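Local coordinates for polymerase nucleotidyl transferase domain-containing protein (PDB 1YLQ), which probably acts as a nucleotidyltransferase, moving a nucleotidyl group to an acceptor that is not known, at residues E19-G24 against A41-V46; E9-D14 against G58-K63; E28-I33 against F85-R90. One frame throughout, in Å; residues are numbered along the deposited sequence.

Interaction 1: E19-G24 against A41-V46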
ATOM      1  N   GLU A  19      -8.602  16.659  -3.286  1.00 26.59           N
ATOM      2  CA  GLU A  19      -8.157  15.690  -4.256  1.00 26.44           C
ATOM      3  C   GLU A  19      -7.093  14.836  -3.630  1.00 24.98           C
ATOM      4  O   GLU A  19      -6.349  15.307  -2.754  1.00 24.91           O
ATOM      5  CB  GLU A  19      -7.649  16.350  -5.528  1.00 26.69           C
ATOM      6  CG  GLU A  19      -8.774  17.051  -6.345  1.00 32.39           C
ATOM      7  CD  GLU A  19      -9.602  16.088  -7.251  1.00 38.11           C
ATOM      8  OE1 GLU A  19      -9.907  14.895  -6.907  1.00 36.74           O
ATOM      9  OE2 GLU A  19      -9.990  16.563  -8.332  1.00 42.50           O
ATOM     10  N   ILE A  20      -7.090  13.556  -4.000  1.00 22.86           N
ATOM     11  CA  ILE A  20      -6.140  12.636  -3.384  1.00 24.16           C
ATOM     12  C   ILE A  20      -5.261  12.038  -4.451  1.00 23.84           C
ATOM     13  O   ILE A  20      -5.759  11.507  -5.451  1.00 23.67           O
ATOM     14  CB  ILE A  20      -6.863  11.502  -2.560  1.00 25.20           C
ATOM     15  CG1 ILE A  20      -7.769  12.129  -1.496  1.00 23.96           C
ATOM     16  CG2 ILE A  20      -5.813  10.501  -1.985  1.00 23.69           C
ATOM     17  CD1 ILE A  20      -8.942  11.205  -1.093  1.00 22.42           C
ATOM     18  N   TYR A  21      -3.962  12.095  -4.194  1.00 24.52           N
ATOM     19  CA  TYR A  21      -2.988  11.509  -5.093  1.00 25.05           C
ATOM     20  C   TYR A  21      -2.124  10.484  -4.374  1.00 25.08           C
ATOM     21  O   TYR A  21      -1.679  10.744  -3.241  1.00 26.42           O
ATOM     22  CB  TYR A  21      -2.069  12.634  -5.560  1.00 23.67           C
ATOM     23  CG  TYR A  21      -2.801  13.765  -6.209  1.00 21.58           C
ATOM     24  CD1 TYR A  21      -3.099  13.729  -7.559  1.00 22.20           C
ATOM     25  CD2 TYR A  21      -3.198  14.886  -5.463  1.00 23.97           C
ATOM     26  CE1 TYR A  21      -3.751  14.784  -8.188  1.00 26.57           C
ATOM     27  CE2 TYR A  21      -3.916  15.939  -6.072  1.00 23.97           C
ATOM     28  CZ  TYR A  21      -4.145  15.884  -7.444  1.00 26.30           C
ATOM     29  OH  TYR A  21      -4.827  16.907  -8.073  1.00 26.22           O
ATOM     30  N   LEU A  22      -1.808   9.380  -5.060  1.00 24.39           N
ATOM     31  CA  LEU A  22      -0.965   8.293  -4.517  1.00 24.82           C
ATOM     32  C   LEU A  22       0.416   8.296  -5.175  1.00 25.05           C
ATOM     33  O   LEU A  22       0.538   8.472  -6.381  1.00 25.23           O
ATOM     34  CB  LEU A  22      -1.652   6.921  -4.733  1.00 24.04           C
ATOM     35  CG  LEU A  22      -3.022   6.700  -4.047  1.00 26.93           C
ATOM     36  CD1 LEU A  22      -3.524   5.193  -4.246  1.00 25.62           C
ATOM     37  CD2 LEU A  22      -2.917   7.039  -2.530  1.00 25.20           C
ATOM     38  N   TYR A  23       1.468   8.167  -4.381  1.00 25.58           N
ATOM     39  CA  TYR A  23       2.793   7.903  -4.915  1.00 25.44           C
ATOM     40  C   TYR A  23       3.545   7.056  -3.887  1.00 25.55           C
ATOM     41  O   TYR A  23       2.913   6.290  -3.121  1.00 24.41           O
ATOM     42  CB  TYR A  23       3.512   9.213  -5.343  1.00 26.83           C
ATOM     43  CG  TYR A  23       3.534  10.307  -4.301  1.00 27.59           C
ATOM     44  CD1 TYR A  23       2.363  11.012  -4.026  1.00 34.15           C
ATOM     45  CD2 TYR A  23       4.741  10.699  -3.643  1.00 28.18           C
ATOM     46  CE1 TYR A  23       2.334  12.021  -3.092  1.00 31.74           C
ATOM     47  CE2 TYR A  23       4.713  11.768  -2.637  1.00 28.28           C
ATOM     48  CZ  TYR A  23       3.474  12.397  -2.422  1.00 29.36           C
ATOM     49  OH  TYR A  23       3.253  13.434  -1.557  1.00 32.41           O
ATOM     50  N   GLY A  24       4.866   7.095  -3.920  1.00 25.60           N
ATOM     51  CA  GLY A  24       5.688   6.223  -3.056  1.00 25.79           C
ATOM     52  C   GLY A  24       6.094   4.949  -3.819  1.00 26.62           C
ATOM     53  O   GLY A  24       5.860   4.852  -5.018  1.00 26.90           O
ATOM     54  N   ALA A  41      -1.108  12.160  -0.878  1.00 24.73           N
ATOM     55  CA  ALA A  41      -1.216  13.629  -0.784  1.00 24.22           C
ATOM     56  C   ALA A  41      -2.711  13.974  -0.838  1.00 23.93           C
ATOM     57  O   ALA A  41      -3.427  13.527  -1.735  1.00 24.74           O
ATOM     58  CB  ALA A  41      -0.446  14.278  -1.884  1.00 22.42           C
ATOM     59  N   ILE A  42      -3.186  14.702   0.169  1.00 24.39           N
ATOM     60  CA  ILE A  42      -4.560  15.147   0.224  1.00 22.44           C
ATOM     61  C   ILE A  42      -4.539  16.671   0.099  1.00 23.31           C
ATOM     62  O   ILE A  42      -3.976  17.360   0.941  1.00 23.94           O
ATOM     63  CB  ILE A  42      -5.227  14.658   1.518  1.00 23.25           C
ATOM     64  CG1 ILE A  42      -5.042  13.121   1.625  1.00 23.39           C
ATOM     65  CG2 ILE A  42      -6.787  15.141   1.570  1.00 22.23           C
ATOM     66  CD1 ILE A  42      -5.524  12.521   2.882  1.00 25.52           C
ATOM     67  N   VAL A  43      -5.126  17.197  -0.973  1.00 22.18           N
ATOM     68  CA  VAL A  43      -4.771  18.511  -1.459  1.00 23.08           C
ATOM     69  C   VAL A  43      -6.026  19.373  -1.571  1.00 23.23           C
ATOM     70  O   VAL A  43      -6.976  19.008  -2.258  1.00 22.40           O
ATOM     71  CB  VAL A  43      -4.122  18.420  -2.869  1.00 21.68           C
ATOM     72  CG1 VAL A  43      -3.813  19.808  -3.422  1.00 22.69           C
ATOM     73  CG2 VAL A  43      -2.841  17.471  -2.853  1.00 23.42           C
ATOM     74  N   SER A  44      -6.014  20.531  -0.900  1.00 24.95           N
ATOM     75  CA  SER A  44      -7.152  21.476  -1.012  1.00 25.61           C
ATOM     76  C   SER A  44      -6.662  22.800  -0.491  1.00 25.09           C
ATOM     77  O   SER A  44      -5.860  22.823   0.447  1.00 25.82           O
ATOM     78  CB  SER A  44      -8.309  21.006  -0.111  1.00 24.90           C
ATOM     79  OG  SER A  44      -9.283  22.038  -0.012  1.00 26.66           O
ATOM     80  N   ASP A  45      -7.180  23.911  -1.020  1.00 24.05           N
ATOM     81  CA  ASP A  45      -6.806  25.207  -0.424  1.00 23.53           C
ATOM     82  C   ASP A  45      -7.517  25.464   0.906  1.00 24.29           C
ATOM     83  O   ASP A  45      -7.198  26.411   1.627  1.00 24.01           O
ATOM     84  CB  ASP A  45      -7.008  26.361  -1.405  1.00 23.60           C
ATOM     85  CG  ASP A  45      -5.896  26.438  -2.428  1.00 23.38           C
ATOM     86  OD1 ASP A  45      -4.799  25.809  -2.251  1.00 22.77           O
ATOM     87  OD2 ASP A  45      -6.082  27.171  -3.400  1.00 22.60           O
ATOM     88  N   VAL A  46      -8.441  24.603   1.275  1.00 24.03           N
ATOM     89  CA  VAL A  46      -8.923  24.644   2.679  1.00 27.22           C
ATOM     90  C   VAL A  46      -7.743  24.522   3.694  1.00 25.80           C
ATOM     91  O   VAL A  46      -7.775  25.066   4.774  1.00 27.26           O
ATOM     92  CB  VAL A  46      -9.999  23.548   2.924  1.00 27.29           C
ATOM     93  CG1 VAL A  46     -10.455  23.518   4.357  1.00 33.39           C
ATOM     94  CG2 VAL A  46     -11.254  23.841   2.029  1.00 27.22           C
TER
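Y21 and A41 face each other as a hydrogen-bonded pair in the antiparallel part of the nucleotidyltransferase sheet, where strand 19-23 runs against the end of strand 38-43. Two backbone bonds close the pair, Y21 N to A41 O at 2.9 Å and A41 N to Y21 O at 2.8 Å. E19 and V43 are joined in the same way, and I20 and I42 between them form the non-hydrogen-bonded pair. Y21, A41 and V43 project from one face of the sheet. The Y21 ring and the V43 side chain cross at about a right angle, and V43 CG2 meets the ring at its edge, 3.7 Å from Y21 CD2. W79 of helix 76-83 stacks on the Y21 ring and also covers A41 and V43. On the other face I20 and I42 meet more loosely, I20 CG1 to I42 CG1 being 4.3 Å, and both turn to T11 of helix 3-14. Past Y23, the strand's last residue, G24 takes the N-cap of helix 25-28, fitting the family's Gly-Ser signature. Y23 has CG between its backbone N and carbonyl carbon (chi1 51°), which turns the ring's edge to A41: CE1 of Y23 lies 3.8 Å from A41 CB.

Interaction 2: E9-D14 against G58-K63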
ATOM      1  N   GLU A   9     -13.157   8.238   2.095  1.00 28.93           N
ATOM      2  CA  GLU A   9     -14.386   8.575   2.830  1.00 30.33           C
ATOM      3  C   GLU A   9     -14.221   9.592   3.950  1.00 29.72           C
ATOM      4  O   GLU A   9     -14.968  10.563   3.993  1.00 28.50           O
ATOM      5  CB  GLU A   9     -15.157   7.341   3.255  1.00 30.52           C
ATOM      6  CG  GLU A   9     -15.876   6.746   2.038  1.00 37.03           C
ATOM      7  CD  GLU A   9     -16.458   7.827   1.078  1.00 43.62           C
ATOM      8  OE1 GLU A   9     -17.585   8.350   1.324  1.00 47.64           O
ATOM      9  OE2 GLU A   9     -15.794   8.158   0.068  1.00 45.59           O
ATOM     10  N   ILE A  10     -13.232   9.380   4.811  1.00 28.96           N
ATOM     11  CA  ILE A  10     -12.842  10.334   5.849  1.00 30.03           C
ATOM     12  C   ILE A  10     -12.523  11.697   5.218  1.00 29.69           C
ATOM     13  O   ILE A  10     -12.932  12.735   5.726  1.00 29.60           O
ATOM     14  CB  ILE A  10     -11.601   9.797   6.633  1.00 30.59           C
ATOM     15  CG1 ILE A  10     -12.011   8.563   7.448  1.00 33.11           C
ATOM     16  CG2 ILE A  10     -10.922  10.921   7.496  1.00 32.76           C
ATOM     17  CD1 ILE A  10     -10.863   7.597   7.765  1.00 38.89           C
ATOM     18  N   THR A  11     -11.801  11.687   4.103  1.00 28.81           N
ATOM     19  CA  THR A  11     -11.299  12.927   3.513  1.00 28.98           C
ATOM     20  C   THR A  11     -12.508  13.734   3.018  1.00 30.31           C
ATOM     21  O   THR A  11     -12.702  14.910   3.391  1.00 30.48           O
ATOM     22  CB  THR A  11     -10.342  12.634   2.331  1.00 28.21           C
ATOM     23  OG1 THR A  11      -9.165  11.997   2.825  1.00 27.86           O
ATOM     24  CG2 THR A  11      -9.977  13.927   1.523  1.00 30.24           C
ATOM     25  N   LYS A  12     -13.340  13.080   2.222  1.00 30.94           N
ATOM     26  CA  LYS A  12     -14.445  13.776   1.581  1.00 32.04           C
ATOM     27  C   LYS A  12     -15.547  14.218   2.577  1.00 31.55           C
ATOM     28  O   LYS A  12     -16.296  15.166   2.297  1.00 29.88           O
ATOM     29  CB  LYS A  12     -15.025  12.917   0.461  1.00 33.04           C
ATOM     30  CG  LYS A  12     -14.210  12.881  -0.854  1.00 36.78           C
ATOM     31  CD  LYS A  12     -13.308  14.118  -1.080  1.00 43.03           C
ATOM     32  CE  LYS A  12     -13.427  14.636  -2.521  1.00 46.07           C
ATOM     33  NZ  LYS A  12     -14.195  13.706  -3.390  1.00 48.95           N
ATOM     34  N   LYS A  13     -15.607  13.556   3.741  1.00 30.96           N
ATOM     35  CA  LYS A  13     -16.508  13.956   4.832  1.00 31.13           C
ATOM     36  C   LYS A  13     -16.116  15.306   5.443  1.00 30.78           C
ATOM     37  O   LYS A  13     -16.969  16.115   5.831  1.00 30.33           O
ATOM     38  CB  LYS A  13     -16.521  12.899   5.923  1.00 31.58           C
ATOM     39  CG  LYS A  13     -17.623  13.127   6.909  1.00 34.10           C
ATOM     40  CD  LYS A  13     -17.638  12.165   8.089  1.00 35.92           C
ATOM     41  CE  LYS A  13     -18.640  12.753   9.105  1.00 36.95           C
ATOM     42  NZ  LYS A  13     -18.610  12.051  10.416  1.00 39.18           N
ATOM     43  N   ASP A  14     -14.821  15.507   5.566  1.00 30.26           N
ATOM     44  CA  ASP A  14     -14.253  16.737   6.136  1.00 32.00           C
ATOM     45  C   ASP A  14     -14.076  17.830   5.060  1.00 31.28           C
ATOM     46  O   ASP A  14     -14.575  18.970   5.170  1.00 31.62           O
ATOM     47  CB  ASP A  14     -12.908  16.396   6.814  1.00 31.63           C
ATOM     48  CG  ASP A  14     -12.400  17.529   7.703  1.00 35.03           C
ATOM     49  OD1 ASP A  14     -12.708  18.731   7.429  1.00 34.60           O
ATOM     50  OD2 ASP A  14     -11.699  17.208   8.675  1.00 35.37           O
ATOM     51  N   GLY A  58      -4.536  15.131  12.310  1.00 30.16           N
ATOM     52  CA  GLY A  58      -4.694  14.379  13.535  1.00 30.29           C
ATOM     53  C   GLY A  58      -5.731  13.265  13.364  1.00 31.34           C
ATOM     54  O   GLY A  58      -5.506  12.114  13.757  1.00 30.19           O
ATOM     55  N   LYS A  59      -6.864  13.624  12.767  1.00 31.58           N
ATOM     56  CA  LYS A  59      -7.946  12.666  12.442  1.00 33.70           C
ATOM     57  C   LYS A  59      -7.454  11.487  11.578  1.00 33.57           C
ATOM     58  O   LYS A  59      -7.681  10.314  11.912  1.00 33.14           O
ATOM     59  CB  LYS A  59      -9.052  13.381  11.658  1.00 33.07           C
ATOM     60  CG  LYS A  59     -10.454  13.090  12.160  1.00 39.19           C
ATOM     61  CD  LYS A  59     -11.480  13.250  11.058  1.00 42.30           C
ATOM     62  CE  LYS A  59     -11.582  14.673  10.551  1.00 40.83           C
ATOM     63  NZ  LYS A  59     -12.658  15.490  11.251  1.00 46.00           N
ATOM     64  N   ILE A  60      -6.811  11.793  10.453  1.00 34.31           N
ATOM     65  CA  ILE A  60      -6.470  10.748   9.501  1.00 35.64           C
ATOM     66  C   ILE A  60      -5.358   9.823  10.010  1.00 36.57           C
ATOM     67  O   ILE A  60      -5.430   8.591   9.802  1.00 35.36           O
ATOM     68  CB  ILE A  60      -6.229  11.293   8.056  1.00 36.27           C
ATOM     69  CG1 ILE A  60      -6.376  10.148   7.029  1.00 39.04           C
ATOM     70  CG2 ILE A  60      -4.875  11.924   7.911  1.00 35.55           C
ATOM     71  CD1 ILE A  60      -7.426  10.420   5.931  1.00 39.60           C
ATOM     72  N   THR A  61      -4.353  10.381  10.692  1.00 36.77           N
ATOM     73  CA  THR A  61      -3.259   9.536  11.239  1.00 38.40           C
ATOM     74  C   THR A  61      -3.660   8.664  12.434  1.00 38.32           C
ATOM     75  O   THR A  61      -3.146   7.541  12.584  1.00 38.51           O
ATOM     76  CB  THR A  61      -1.977  10.326  11.636  1.00 38.91           C
ATOM     77  OG1 THR A  61      -2.314  11.408  12.509  1.00 37.36           O
ATOM     78  CG2 THR A  61      -1.242  10.854  10.367  1.00 41.51           C
ATOM     79  N   LYS A  62      -4.558   9.172  13.279  1.00 37.74           N
ATOM     80  CA  LYS A  62      -5.122   8.370  14.372  1.00 37.63           C
ATOM     81  C   LYS A  62      -5.908   7.174  13.805  1.00 37.33           C
ATOM     82  O   LYS A  62      -5.837   6.076  14.321  1.00 36.38           O
ATOM     83  CB  LYS A  62      -5.999   9.233  15.286  1.00 37.38           C
ATOM     84  CG  LYS A  62      -6.935   8.470  16.203  1.00 39.55           C
ATOM     85  CD  LYS A  62      -7.991   9.382  16.809  1.00 42.47           C
ATOM     86  CE  LYS A  62      -9.101   8.582  17.474  1.00 45.08           C
ATOM     87  NZ  LYS A  62     -10.127   9.466  18.114  1.00 46.01           N
ATOM     88  N   LYS A  63      -6.656   7.405  12.732  1.00 37.41           N
ATOM     89  CA  LYS A  63      -7.388   6.332  12.067  1.00 37.94           C
ATOM     90  C   LYS A  63      -6.424   5.286  11.480  1.00 38.52           C
ATOM     91  O   LYS A  63      -6.671   4.079  11.547  1.00 36.32           O
ATOM     92  CB  LYS A  63      -8.304   6.934  10.978  1.00 37.87           C
ATOM     93  CG  LYS A  63      -9.175   5.913  10.234  1.00 39.54           C
ATOM     94  CD  LYS A  63     -10.081   5.103  11.160  1.00 41.89           C
ATOM     95  CE  LYS A  63     -10.608   3.838  10.457  1.00 42.33           C
ATOM     96  NZ  LYS A  63     -10.819   2.741  11.414  1.00 43.13           N
TER
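I10 and I60 form the apolar centre of a contact between two nearly antiparallel helical segments, whose axes approach to 10.8 Å at 161°. The methyl I10 CG2 meets the end of the I60 chain, I60 CD1, at 3.9 Å. With CG1 anti to the backbone N (chi1 -160°) the chain of I60 is directed at helix 3-14, and I60 CD1 also meets T11 OG1, again at 3.9 Å. That hydroxyl is already bound to the carbonyl oxygen of I7 one turn back, and its approach to I60 is plain van der Waals contact. The other branch of I10 runs toward K63, where I10 CD1 sits only 3.4 Å from K63 CG, tighter than carbons usually pack, while the rest of the K63 chain turns off, bent at chi2 and chi4.

The flank formed by D14 and K59 is polar and nearer solvent, with K59 exposed. The two join in a salt bridge in which D14 OD2 lies beside the CE-NZ bond of K59, 3.2 Å from either atom. Both groups have further partners on helix 50-63: R52 pairs with D14 OD1 and E55 with K59 NZ. The E55 carboxylate also comes close to D14, so K59 probably offsets the charge of two acids.

Helices 3-14 and 50-63 thus form a layer on one face of the nucleotidyltransferase domain's sheet. F56 of the second helix packs on T11 and D14, F64 just beyond it covers I10, and I60 reaches down to F71 on strand 69-74.

Interaction 3: E28-I33 against F85-R90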
ATOM      1  N   GLU A  28       5.632   4.303  -7.853  1.00 35.93           N
ATOM      2  CA  GLU A  28       6.797   4.881  -8.561  1.00 36.16           C
ATOM      3  C   GLU A  28       7.818   3.861  -9.085  1.00 38.66           C
ATOM      4  O   GLU A  28       8.632   4.205  -9.944  1.00 38.52           O
ATOM      5  CB  GLU A  28       7.508   5.960  -7.705  1.00 35.30           C
ATOM      6  CG  GLU A  28       6.612   7.197  -7.348  1.00 33.30           C
ATOM      7  CD  GLU A  28       7.299   8.250  -6.494  1.00 33.46           C
ATOM      8  OE1 GLU A  28       8.229   8.927  -6.961  1.00 26.14           O
ATOM      9  OE2 GLU A  28       6.883   8.440  -5.337  1.00 34.09           O
ATOM     10  N   GLY A  29       7.830   2.648  -8.528  1.00 41.67           N
ATOM     11  CA  GLY A  29       8.804   1.611  -8.948  1.00 45.35           C
ATOM     12  C   GLY A  29      10.150   1.480  -8.222  1.00 47.77           C
ATOM     13  O   GLY A  29      10.839   0.459  -8.365  1.00 49.30           O
ATOM     14  N   ASP A  30      10.567   2.527  -7.510  1.00 49.95           N
ATOM     15  CA  ASP A  30      11.631   2.472  -6.487  1.00 51.57           C
ATOM     16  C   ASP A  30      10.795   2.133  -5.282  1.00 51.34           C
ATOM     17  O   ASP A  30      10.229   3.039  -4.691  1.00 51.97           O
ATOM     18  CB  ASP A  30      12.208   3.893  -6.332  1.00 52.52           C
ATOM     19  CG  ASP A  30      12.869   4.146  -4.949  1.00 55.62           C
ATOM     20  OD1 ASP A  30      12.734   3.320  -3.993  1.00 58.00           O
ATOM     21  OD2 ASP A  30      13.501   5.233  -4.826  1.00 55.94           O
ATOM     22  N   TYR A  31      10.690   0.876  -4.846  1.00 51.41           N
ATOM     23  CA  TYR A  31      11.662  -0.017  -4.161  1.00 49.68           C
ATOM     24  C   TYR A  31      13.086   0.182  -3.653  1.00 49.79           C
ATOM     25  O   TYR A  31      13.327  -0.270  -2.540  1.00 49.54           O
ATOM     26  CB  TYR A  31      11.404  -1.484  -4.562  1.00 49.80           C
ATOM     27  CG  TYR A  31       9.970  -1.675  -4.977  1.00 49.27           C
ATOM     28  CD1 TYR A  31       8.921  -1.636  -4.038  1.00 46.12           C
ATOM     29  CD2 TYR A  31       9.649  -1.849  -6.324  1.00 49.43           C
ATOM     30  CE1 TYR A  31       7.597  -1.803  -4.444  1.00 47.32           C
ATOM     31  CE2 TYR A  31       8.324  -2.004  -6.734  1.00 49.13           C
ATOM     32  CZ  TYR A  31       7.316  -1.977  -5.803  1.00 47.32           C
ATOM     33  OH  TYR A  31       6.040  -2.137  -6.259  1.00 49.85           O
ATOM     34  N   SER A  32      14.025   0.805  -4.366  1.00 49.48           N
ATOM     35  CA  SER A  32      15.401   0.800  -3.824  1.00 49.21           C
ATOM     36  C   SER A  32      16.044   2.132  -3.348  1.00 48.96           C
ATOM     37  O   SER A  32      17.272   2.243  -3.262  1.00 48.86           O
ATOM     38  CB  SER A  32      16.330  -0.024  -4.727  1.00 49.39           C
ATOM     39  OG  SER A  32      15.765  -1.443  -4.759  1.00 49.56           O
ATOM     40  N   ILE A  33      15.199   3.113  -3.014  1.00 48.45           N
ATOM     41  CA  ILE A  33      15.621   4.427  -2.480  1.00 48.06           C
ATOM     42  C   ILE A  33      14.859   4.805  -1.179  1.00 46.70           C
ATOM     43  O   ILE A  33      14.828   5.998  -0.712  1.00 46.77           O
ATOM     44  CB  ILE A  33      15.504   5.554  -3.577  1.00 48.35           C
ATOM     45  CG1 ILE A  33      16.747   5.578  -4.497  1.00 50.26           C
ATOM     46  CG2 ILE A  33      15.192   6.948  -2.967  1.00 49.47           C
ATOM     47  CD1 ILE A  33      16.685   4.589  -5.679  1.00 51.64           C
ATOM     48  N   PHE A  85       9.436  16.717  -7.246  1.00 30.15           N
ATOM     49  CA  PHE A  85      10.231  15.627  -6.683  1.00 29.76           C
ATOM     50  C   PHE A  85       9.536  14.266  -6.778  1.00 30.56           C
ATOM     51  O   PHE A  85       9.996  13.290  -6.171  1.00 31.28           O
ATOM     52  CB  PHE A  85      10.595  15.977  -5.231  1.00 29.84           C
ATOM     53  CG  PHE A  85      11.328  17.317  -5.121  1.00 28.53           C
ATOM     54  CD1 PHE A  85      12.635  17.430  -5.573  1.00 27.65           C
ATOM     55  CD2 PHE A  85      10.684  18.465  -4.666  1.00 27.35           C
ATOM     56  CE1 PHE A  85      13.322  18.649  -5.510  1.00 27.60           C
ATOM     57  CE2 PHE A  85      11.368  19.692  -4.621  1.00 26.66           C
ATOM     58  CZ  PHE A  85      12.663  19.785  -5.041  1.00 27.73           C
ATOM     59  N   ILE A  86       8.446  14.184  -7.542  1.00 29.30           N
ATOM     60  CA  ILE A  86       7.701  12.930  -7.631  1.00 29.26           C
ATOM     61  C   ILE A  86       7.776  12.443  -9.052  1.00 30.69           C
ATOM     62  O   ILE A  86       7.390  13.184  -9.982  1.00 30.80           O
ATOM     63  CB  ILE A  86       6.212  13.113  -7.229  1.00 28.89           C
ATOM     64  CG1 ILE A  86       6.099  13.541  -5.755  1.00 27.15           C
ATOM     65  CG2 ILE A  86       5.401  11.790  -7.390  1.00 28.20           C
ATOM     66  CD1 ILE A  86       4.713  14.070  -5.426  1.00 27.81           C
ATOM     67  N   ARG A  87       8.238  11.192  -9.209  1.00 30.66           N
ATOM     68  CA  ARG A  87       8.450  10.578 -10.524  1.00 32.20           C
ATOM     69  C   ARG A  87       7.124  10.370 -11.257  1.00 30.88           C
ATOM     70  O   ARG A  87       6.998  10.685 -12.445  1.00 30.90           O
ATOM     71  CB  ARG A  87       9.208   9.238 -10.397  1.00 31.84           C
ATOM     72  CG  ARG A  87       8.992   8.296 -11.605  1.00 36.50           C
ATOM     73  CD  ARG A  87      10.133   7.271 -11.897  1.00 36.23           C
ATOM     74  NE  ARG A  87      10.369   6.345 -10.784  1.00 44.75           N
ATOM     75  CZ  ARG A  87      11.385   6.450  -9.924  1.00 47.41           C
ATOM     76  NH1 ARG A  87      12.284   7.434 -10.055  1.00 48.88           N
ATOM     77  NH2 ARG A  87      11.509   5.575  -8.931  1.00 49.03           N
ATOM     78  N   LYS A  88       6.133   9.889 -10.508  1.00 28.83           N
ATOM     79  CA  LYS A  88       4.883   9.399 -11.033  1.00 27.62           C
ATOM     80  C   LYS A  88       3.894   9.448  -9.868  1.00 26.31           C
ATOM     81  O   LYS A  88       4.219   9.035  -8.754  1.00 24.45           O
ATOM     82  CB  LYS A  88       5.079   7.933 -11.457  1.00 27.44           C
ATOM     83  CG  LYS A  88       3.978   7.293 -12.254  1.00 31.70           C
ATOM     84  CD  LYS A  88       4.567   6.122 -13.111  1.00 33.94           C
ATOM     85  CE  LYS A  88       3.571   4.995 -13.402  1.00 36.09           C
ATOM     86  NZ  LYS A  88       4.169   3.966 -14.378  1.00 34.90           N
ATOM     87  N   TYR A  89       2.690   9.923 -10.125  1.00 25.87           N
ATOM     88  CA  TYR A  89       1.623   9.787  -9.123  1.00 25.59           C
ATOM     89  C   TYR A  89       0.359   9.341  -9.825  1.00 26.68           C
ATOM     90  O   TYR A  89       0.257   9.465 -11.067  1.00 25.70           O
ATOM     91  CB  TYR A  89       1.362  11.123  -8.380  1.00 24.54           C
ATOM     92  CG  TYR A  89       0.971  12.277  -9.253  1.00 22.71           C
ATOM     93  CD1 TYR A  89      -0.354  12.501  -9.606  1.00 20.55           C
ATOM     94  CD2 TYR A  89       1.956  13.170  -9.747  1.00 22.78           C
ATOM     95  CE1 TYR A  89      -0.712  13.603 -10.434  1.00 20.90           C
ATOM     96  CE2 TYR A  89       1.619  14.253 -10.568  1.00 21.85           C
ATOM     97  CZ  TYR A  89       0.295  14.465 -10.916  1.00 21.48           C
ATOM     98  OH  TYR A  89       0.031  15.534 -11.726  1.00 22.04           O
ATOM     99  N   ARG A  90      -0.622   8.896  -9.035  1.00 27.09           N
ATOM    100  CA  ARG A  90      -1.964   8.580  -9.560  1.00 29.22           C
ATOM    101  C   ARG A  90      -3.056   9.246  -8.727  1.00 30.16           C
ATOM    102  O   ARG A  90      -3.100   9.095  -7.490  1.00 28.82           O
ATOM    103  CB  ARG A  90      -2.174   7.064  -9.520  1.00 28.62           C
ATOM    104  CG  ARG A  90      -3.566   6.646  -9.940  1.00 35.38           C
ATOM    105  CD  ARG A  90      -3.764   6.511 -11.457  1.00 42.64           C
ATOM    106  NE  ARG A  90      -5.192   6.411 -11.781  1.00 47.36           N
ATOM    107  CZ  ARG A  90      -5.695   6.102 -12.981  1.00 51.31           C
ATOM    108  NH1 ARG A  90      -4.898   5.848 -14.020  1.00 52.23           N
ATOM    109  NH2 ARG A  90      -7.017   6.054 -13.148  1.00 52.33           N
TER
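The turn that leaves helix 25-28, just after the Gly-Ser signature of the nucleotidyltransferase family, is held here to the loop that leads into strand 90-91. E28 and R87 do most of the work, each offering one backbone and one side-chain group. R87 NE gives a nearly straight bond to the carbonyl oxygen of E28 (2.9 Å, 165° at the hydrogen), with that oxygen in the guanidinium plane; R87 NH2 adds a weak second bond to the same atom. In return E28 OE1 accepts from R87 N at 3.2 Å, the donor lying above the carboxylate plane. The other carboxylate oxygen, OE2, takes the backbone N of G24, so the acid ties the start of its own short helix to the second loop. E28 CG, beside the backbone N (chi1 -62°), lies 3.3 Å from K88 O; the extended chain beyond carries the carboxylate to R87 N. I86 CG2 comes in beside the carboxylate, its side chain at about a right angle to that of E28. G29 has the positive phi that ends the helix. Along the guanidinium's edge, near its plane, R87 NH2 lies 3.2 Å from D30 CB.

Interactions 1 and 2 share a core: T11 CG2 lies 3.4 Å from I42 CG2, and I60 CD1 also reaches I42 CD1, so the paired helices rest on the sheet. Interaction 3 meets strand 19-23 on its other side. Strand 90-91, which 85-90 leads into, pairs antiparallel with strand 19-23, L22 N to R90 O at 2.8 Å being a probable hydrogen bond, and Y23 CB packs 3.5 Å from K88 O. Bound sulfate, probably from the crystallisation liquor, lies about 5 Å from the side chain of Y23 and about 6 Å from that of E28, consistent with a pocket beside the Gly-Ser signature. Interactions 2 and 3 do not touch; their centres are 24 Å apart.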